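Exocyst complex component EXO70 (Saccharomyces cerevisiae, PDB 2B1E) serves in the secretory pathway as a subunit of the exocyst, which tethers secretory vesicles to sites of exocytosis, and plays a role in assembling that complex. Local coordinates at residues N341-N346 and K350-Q355; D291-K296 and I376-V381; S284-A289 and V366-F371. All coordinates share one frame; numbering follows the deposited sequence.

Interaction 1 (N341-N346 and K350-Q355)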
# COMPACT_ATOMS: atom_id res chain seq x y z
N ASN A 341 14.67 6.00 -1.06
CA ASN A 341 13.60 6.26 -2.02
C ASN A 341 12.63 7.31 -1.49
O ASN A 341 11.87 7.91 -2.26
CB ASN A 341 12.83 4.97 -2.34
CG ASN A 341 13.56 4.06 -3.31
OD1 ASN A 341 13.07 3.00 -3.68
ND2 ASN A 341 14.75 4.49 -3.73
N TRP A 342 12.64 7.53 -0.18
CA TRP A 342 11.75 8.52 0.42
C TRP A 342 12.49 9.68 1.08
O TRP A 342 11.89 10.70 1.41
CB TRP A 342 10.80 7.85 1.43
CG TRP A 342 11.46 7.26 2.65
CD1 TRP A 342 12.15 7.94 3.61
CD2 TRP A 342 11.45 5.89 3.07
NE1 TRP A 342 12.56 7.08 4.60
CE2 TRP A 342 12.14 5.81 4.29
CE3 TRP A 342 10.91 4.72 2.52
CZ2 TRP A 342 12.32 4.61 4.99
CZ3 TRP A 342 11.08 3.51 3.21
CH2 TRP A 342 11.78 3.47 4.44
N LEU A 343 13.80 9.53 1.28
CA LEU A 343 14.59 10.59 1.90
C LEU A 343 15.08 11.58 0.84
O LEU A 343 15.26 11.22 -0.32
CB LEU A 343 15.81 10.02 2.63
CG LEU A 343 15.59 9.20 3.91
CD1 LEU A 343 16.94 8.78 4.46
CD2 LEU A 343 14.84 10.02 4.94
N PRO A 344 15.31 12.84 1.24
CA PRO A 344 15.78 13.87 0.31
C PRO A 344 17.15 13.50 -0.27
O PRO A 344 17.95 12.83 0.38
CB PRO A 344 15.82 15.13 1.17
CG PRO A 344 16.12 14.58 2.53
CD PRO A 344 15.21 13.39 2.61
N SER A 345 17.40 13.95 -1.50
CA SER A 345 18.64 13.67 -2.21
C SER A 345 19.87 13.49 -1.32
O SER A 345 20.33 12.36 -1.11
CB SER A 345 18.92 14.77 -3.24
OG SER A 345 17.89 14.82 -4.21
N ASN A 346 20.41 14.59 -0.81
CA ASN A 346 21.60 14.51 0.04
C ASN A 346 21.30 14.68 1.52
O ASN A 346 21.87 15.55 2.18
CB ASN A 346 22.63 15.54 -0.41
CG ASN A 346 23.21 15.22 -1.78
OD1 ASN A 346 22.50 15.20 -2.78
ND2 ASN A 346 24.52 14.97 -1.82
N LYS A 350 23.43 13.09 10.72
CA LYS A 350 23.27 13.69 12.03
C LYS A 350 21.84 14.13 12.30
O LYS A 350 21.44 14.26 13.45
CB LYS A 350 24.21 14.88 12.22
CG LYS A 350 23.69 16.22 11.70
CD LYS A 350 24.41 17.38 12.40
CE LYS A 350 23.83 18.73 12.00
NZ LYS A 350 24.39 19.85 12.82
N GLU A 351 21.07 14.35 11.23
CA GLU A 351 19.68 14.78 11.34
C GLU A 351 18.67 13.65 11.55
O GLU A 351 17.46 13.89 11.56
CB GLU A 351 19.28 15.58 10.10
CG GLU A 351 19.73 17.02 10.13
CD GLU A 351 19.26 17.80 8.92
OE1 GLU A 351 18.10 17.63 8.50
OE2 GLU A 351 20.06 18.61 8.39
N TYR A 352 19.16 12.43 11.72
CA TYR A 352 18.26 11.30 11.94
C TYR A 352 18.71 10.53 13.17
O TYR A 352 19.85 10.64 13.60
CB TYR A 352 18.23 10.37 10.73
CG TYR A 352 17.76 11.06 9.47
CD1 TYR A 352 18.64 11.80 8.69
CD2 TYR A 352 16.42 11.01 9.09
CE1 TYR A 352 18.20 12.48 7.56
CE2 TYR A 352 15.96 11.68 7.96
CZ TYR A 352 16.86 12.41 7.20
OH TYR A 352 16.43 13.09 6.09
N THR A 353 17.80 9.76 13.75
CA THR A 353 18.13 9.00 14.95
C THR A 353 18.42 7.54 14.66
O THR A 353 18.47 6.71 15.57
CB THR A 353 17.01 9.12 16.00
OG1 THR A 353 15.75 8.85 15.39
CG2 THR A 353 17.00 10.51 16.60
N LEU A 354 18.62 7.21 13.38
CA LEU A 354 18.94 5.84 12.99
C LEU A 354 20.37 5.51 13.41
O LEU A 354 21.30 6.20 13.02
CB LEU A 354 18.83 5.68 11.47
CG LEU A 354 19.34 4.33 10.96
CD1 LEU A 354 18.44 3.22 11.49
CD2 LEU A 354 19.37 4.31 9.44
N GLN A 355 20.53 4.46 14.21
CA GLN A 355 21.86 4.05 14.67
C GLN A 355 22.21 2.64 14.18
O GLN A 355 21.37 1.74 14.18
CB GLN A 355 21.95 4.09 16.20
CG GLN A 355 21.59 5.43 16.80
CD GLN A 355 22.13 5.62 18.21
OE1 GLN A 355 21.90 4.78 19.09
NE2 GLN A 355 22.84 6.72 18.43
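Leu343 and Pro344 are the two residues of 341-346 that meet Tyr352, the single side chain of 350-355 to cross to them. The contact is a worked example of how a long linker can pack against itself without secondary structure at the touching residues: both segments belong to the connection between helix 327-333 and helix 364-391, and only three residues separate them. Just ahead of the touching pair, Trp342 ties the chain to helix 364-391 through a hydrogen bond from NE1 to Asp374. Leu343 follows. With CG opposite the carbonyl carbon (chi1 -69°), its branch reaches the phenol, and the leucine and the tyrosine lie side by side, pointing opposite ways. CD2 does the touching: it lies 3.6 Å from Tyr352 CE2 and also 3.6 Å from Tyr352 OH, so one methyl covers both the ring corner and the oxygen, approaching the ring obliquely. Pro344 comes next, its ring and the phenol pointing toward each other. Its CD is 3.7 Å from Tyr352 OH and its CG 3.9 Å from the same oxygen, so that the hydroxyl end abuts the pyrrolidine ring. Elsewhere the Tyr352 ring forms a cation-pi pair with Arg339, and the next residue, Thr353, gives its backbone N-H to Asp377. No hydrogen bond joins the two segments, and only 110 Å² is buried between them. Between the segments the contact is van der Waals packing, apolar except at the phenol oxygen, while the polar links of the linker run outward to the neighbouring helices.

Interaction 2 (D291-K296 and I376-V381); sequences DRIIKK and IDTLAV
Ile293 lays its CG2 methyl on the backbone of Leu379, 3.6 Å from the Leu379 CA, and the same methyl is 3.8 Å from Leu379 CB. The branch falls there because CG2 lies opposite the backbone N of Ile293, with CG1 turned opposite the carbonyl carbon (chi1 -60°). Its neighbour Ile294 meets Thr378, the isoleucine passing at a slant over the threonine: Ile294 CG1 and Thr378 CG2 are 3.5 Å apart, tighter than usual for two carbons. Here the threonine offers its methyl to the isoleucine, whereas its hydroxyl OG1 bonds to the carbonyl of Asp374 on its own helix, satisfying the polar branch inside an apolar interface. The two helices, 268-299 and 364-391, belong to one of the helical bundles stacked along this elongated, strand-free rod. They run nearly parallel at this point: the axes of the two segments are 14° apart and approach to 9.1 Å. Helix 311-323 touches both Ile293 and Leu379, with Thr316 in contact with each of them. Ile376 and Ala380 point away from helix 268-299 and pack against helices 410-429 and 440-473.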
# COMPACT_ATOMS: atom_id res chain seq x y z
N ASP A 291 8.34 14.88 1.90
CA ASP A 291 8.41 16.20 1.27
C ASP A 291 7.30 17.10 1.81
O ASP A 291 7.47 18.31 1.97
CB ASP A 291 8.28 16.06 -0.25
CG ASP A 291 9.52 15.45 -0.87
OD1 ASP A 291 10.29 14.79 -0.14
OD2 ASP A 291 9.73 15.63 -2.09
N ARG A 292 6.15 16.49 2.09
CA ARG A 292 5.02 17.22 2.63
C ARG A 292 5.38 17.79 4.00
O ARG A 292 5.04 18.94 4.31
CB ARG A 292 3.83 16.27 2.76
CG ARG A 292 2.56 16.93 3.21
CD ARG A 292 1.74 15.96 4.03
NE ARG A 292 0.38 16.44 4.23
CZ ARG A 292 -0.52 16.55 3.26
NH1 ARG A 292 -0.19 16.19 2.02
NH2 ARG A 292 -1.73 17.01 3.53
N ILE A 293 6.06 17.00 4.82
CA ILE A 293 6.46 17.44 6.16
C ILE A 293 7.46 18.59 6.08
O ILE A 293 7.34 19.59 6.79
CB ILE A 293 7.09 16.28 6.97
CG1 ILE A 293 6.07 15.15 7.13
CG2 ILE A 293 7.51 16.78 8.35
CD1 ILE A 293 6.64 13.88 7.72
N ILE A 294 8.46 18.45 5.21
CA ILE A 294 9.47 19.48 5.02
C ILE A 294 8.83 20.80 4.57
O ILE A 294 9.27 21.88 4.97
CB ILE A 294 10.53 19.04 3.98
CG1 ILE A 294 11.27 17.81 4.50
CG2 ILE A 294 11.53 20.17 3.72
CD1 ILE A 294 12.25 17.22 3.51
N LYS A 295 7.80 20.71 3.74
CA LYS A 295 7.11 21.91 3.25
C LYS A 295 6.23 22.53 4.32
O LYS A 295 6.26 23.74 4.54
CB LYS A 295 6.25 21.58 2.02
CG LYS A 295 7.04 21.08 0.83
CD LYS A 295 6.13 20.84 -0.37
CE LYS A 295 6.90 20.33 -1.57
NZ LYS A 295 5.99 20.08 -2.73
N LYS A 296 5.44 21.69 4.99
CA LYS A 296 4.56 22.18 6.04
C LYS A 296 5.37 22.79 7.20
O LYS A 296 5.05 23.87 7.68
CB LYS A 296 3.67 21.04 6.56
CG LYS A 296 2.59 20.60 5.59
CD LYS A 296 1.43 21.59 5.57
CE LYS A 296 0.32 21.15 4.63
NZ LYS A 296 0.80 21.07 3.22
N ILE A 376 9.08 11.29 11.66
CA ILE A 376 9.09 12.04 12.91
C ILE A 376 10.41 12.80 13.05
O ILE A 376 10.42 13.92 13.56
CB ILE A 376 8.84 11.11 14.11
CG1 ILE A 376 7.45 10.49 13.98
CG2 ILE A 376 8.94 11.88 15.42
CD1 ILE A 376 7.19 9.34 14.94
N ASP A 377 11.51 12.20 12.60
CA ASP A 377 12.80 12.88 12.65
C ASP A 377 12.75 14.12 11.77
O ASP A 377 13.25 15.20 12.14
CB ASP A 377 13.92 11.98 12.12
CG ASP A 377 14.48 11.03 13.17
OD1 ASP A 377 14.12 11.15 14.36
OD2 ASP A 377 15.29 10.16 12.79
N THR A 378 12.17 13.97 10.58
CA THR A 378 12.08 15.06 9.63
C THR A 378 11.24 16.20 10.18
O THR A 378 11.57 17.37 9.99
CB THR A 378 11.49 14.57 8.28
OG1 THR A 378 12.29 13.48 7.79
CG2 THR A 378 11.48 15.70 7.25
N LEU A 379 10.16 15.87 10.86
CA LEU A 379 9.29 16.88 11.45
C LEU A 379 10.04 17.68 12.53
O LEU A 379 10.04 18.91 12.52
CB LEU A 379 8.06 16.22 12.09
CG LEU A 379 7.17 17.15 12.92
CD1 LEU A 379 6.53 18.22 12.01
CD2 LEU A 379 6.11 16.32 13.61
N ALA A 380 10.68 16.97 13.45
CA ALA A 380 11.42 17.61 14.53
C ALA A 380 12.54 18.52 14.03
O ALA A 380 12.61 19.69 14.42
CB ALA A 380 11.97 16.56 15.49
N VAL A 381 13.42 17.99 13.18
CA VAL A 381 14.54 18.78 12.68
C VAL A 381 14.10 19.98 11.84
O VAL A 381 14.66 21.07 11.96
CB VAL A 381 15.53 17.90 11.85
CG1 VAL A 381 14.89 17.46 10.56
CG2 VAL A 381 16.81 18.67 11.57

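Interaction 3 (S284-A289 and V366-F371)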
# COMPACT_ATOMS: atom_id res chain seq x y z
N SER A 284 5.57 6.72 -4.49
CA SER A 284 5.62 8.17 -4.38
C SER A 284 4.81 8.62 -3.17
O SER A 284 5.02 9.70 -2.64
CB SER A 284 5.05 8.81 -5.65
OG SER A 284 5.82 8.45 -6.78
N LEU A 285 3.88 7.77 -2.75
CA LEU A 285 3.04 8.08 -1.61
C LEU A 285 3.92 8.32 -0.37
O LEU A 285 3.64 9.21 0.43
CB LEU A 285 2.06 6.93 -1.36
CG LEU A 285 0.86 7.23 -0.48
CD1 LEU A 285 0.09 8.41 -1.04
CD2 LEU A 285 -0.04 5.99 -0.40
N PHE A 286 4.98 7.53 -0.24
CA PHE A 286 5.89 7.64 0.89
C PHE A 286 6.84 8.83 0.73
O PHE A 286 6.97 9.65 1.64
CB PHE A 286 6.70 6.35 1.04
CG PHE A 286 5.87 5.17 1.46
CD1 PHE A 286 5.70 4.88 2.81
CD2 PHE A 286 5.21 4.39 0.52
CE1 PHE A 286 4.88 3.82 3.21
CE2 PHE A 286 4.39 3.33 0.91
CZ PHE A 286 4.23 3.05 2.25
N ARG A 287 7.48 8.92 -0.43
CA ARG A 287 8.39 10.02 -0.69
C ARG A 287 7.65 11.34 -0.49
O ARG A 287 8.20 12.30 0.06
CB ARG A 287 8.91 9.93 -2.13
CG ARG A 287 9.98 10.95 -2.47
CD ARG A 287 10.36 10.85 -3.94
NE ARG A 287 11.53 11.65 -4.29
CZ ARG A 287 11.59 12.97 -4.25
NH1 ARG A 287 10.53 13.68 -3.88
NH2 ARG A 287 12.71 13.60 -4.59
N ASP A 288 6.39 11.38 -0.91
CA ASP A 288 5.57 12.57 -0.79
C ASP A 288 5.31 12.98 0.65
O ASP A 288 5.29 14.17 0.97
CB ASP A 288 4.23 12.36 -1.50
CG ASP A 288 3.32 13.57 -1.39
OD1 ASP A 288 3.73 14.66 -1.83
OD2 ASP A 288 2.20 13.42 -0.86
N ALA A 289 5.09 11.99 1.52
CA ALA A 289 4.84 12.27 2.93
C ALA A 289 6.01 13.02 3.54
O ALA A 289 5.82 13.96 4.31
CB ALA A 289 4.61 10.96 3.69
N VAL A 366 10.65 -3.78 9.55
CA VAL A 366 11.78 -2.93 9.91
C VAL A 366 11.80 -1.72 8.99
O VAL A 366 12.00 -0.59 9.43
CB VAL A 366 13.12 -3.70 9.76
CG1 VAL A 366 14.29 -2.77 10.04
CG2 VAL A 366 13.15 -4.89 10.70
N LEU A 367 11.57 -1.98 7.71
CA LEU A 367 11.56 -0.93 6.71
C LEU A 367 10.48 0.11 6.98
O LEU A 367 10.74 1.31 6.98
CB LEU A 367 11.36 -1.54 5.32
CG LEU A 367 11.75 -0.67 4.14
CD1 LEU A 367 13.20 -0.25 4.26
CD2 LEU A 367 11.52 -1.46 2.86
N LEU A 368 9.26 -0.37 7.23
CA LEU A 368 8.13 0.51 7.51
C LEU A 368 8.32 1.29 8.81
O LEU A 368 7.89 2.44 8.92
CB LEU A 368 6.83 -0.30 7.58
CG LEU A 368 5.55 0.49 7.81
CD1 LEU A 368 5.36 1.51 6.69
CD2 LEU A 368 4.36 -0.46 7.89
N SER A 369 8.94 0.65 9.81
CA SER A 369 9.18 1.33 11.08
C SER A 369 10.15 2.47 10.84
O SER A 369 9.98 3.56 11.38
CB SER A 369 9.79 0.37 12.11
OG SER A 369 10.12 1.08 13.30
N CYS A 370 11.17 2.21 10.03
CA CYS A 370 12.17 3.21 9.71
C CYS A 370 11.49 4.42 9.08
O CYS A 370 11.78 5.57 9.43
CB CYS A 370 13.23 2.64 8.76
SG CYS A 370 14.70 3.69 8.57
N PHE A 371 10.58 4.16 8.15
CA PHE A 371 9.85 5.23 7.47
C PHE A 371 9.12 6.13 8.46
O PHE A 371 9.17 7.35 8.36
CB PHE A 371 8.83 4.65 6.49
CG PHE A 371 7.88 5.68 5.93
CD1 PHE A 371 8.34 6.66 5.05
CD2 PHE A 371 6.55 5.71 6.33
CE1 PHE A 371 7.48 7.65 4.58
CE2 PHE A 371 5.68 6.70 5.86
CZ PHE A 371 6.15 7.67 4.99
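With CG trans to the backbone N (chi1 170°), Phe371 sends its ring toward helix 268-299, while Phe286, with CG opposite its carbonyl carbon (chi1 -68°), reaches back to meet it. The result is a textbook T-shaped pair: the edge of Phe286 points into the face of Phe371, the planes standing at 79° and the centroids 4.8 Å apart. Phe286 CD1 sits over the middle of the Phe371 ring, with Phe371 CE2 and Phe371 CZ each 3.6 Å from it. The Phe286 carbonyl oxygen also approaches Phe371 CE1, at 3.6 Å. Less than a turn further along the helix, Ala289 CB touches the rim of the same ring close to its plane, 3.9 Å from Phe371 CZ. Here, within a helical bundle of the Exo70 rod, the two rings bridge helices whose segment axes come no closer than 12.5 Å. Leu368 contributes a looser touch, its CD1 4.2 Å from Phe286 CE1. Around the pair, Phe323 of helix 311-323 meets the Phe286 ring, and Trp342 from the interhelical linker makes an edge-to-face contact with Phe371. Replacing Phe371 with an alanine would probably open a gap between the helices, leaving the edge of Phe286 without its aromatic face and the methyl of Ala289 without its partner.

Overall arrangement
Interactions 2 and 3 join the same two helices, 268-299 and 364-391, at successive levels, and both are buried. Where the segments run close, as in interaction 2, aliphatic branches and a threonine methyl meet directly; where they are further apart, in interaction 3, aromatic rings span the distance. Interaction 1 lies in the linker leading into helix 364-391 and is only partly buried, a smaller, wholly local patch in which a phenol rests against leucine and proline. It nevertheless touches both others: Glu351 packs on Val381 of interaction 2, and Trp342 on Leu367 and Arg287 of interaction 3.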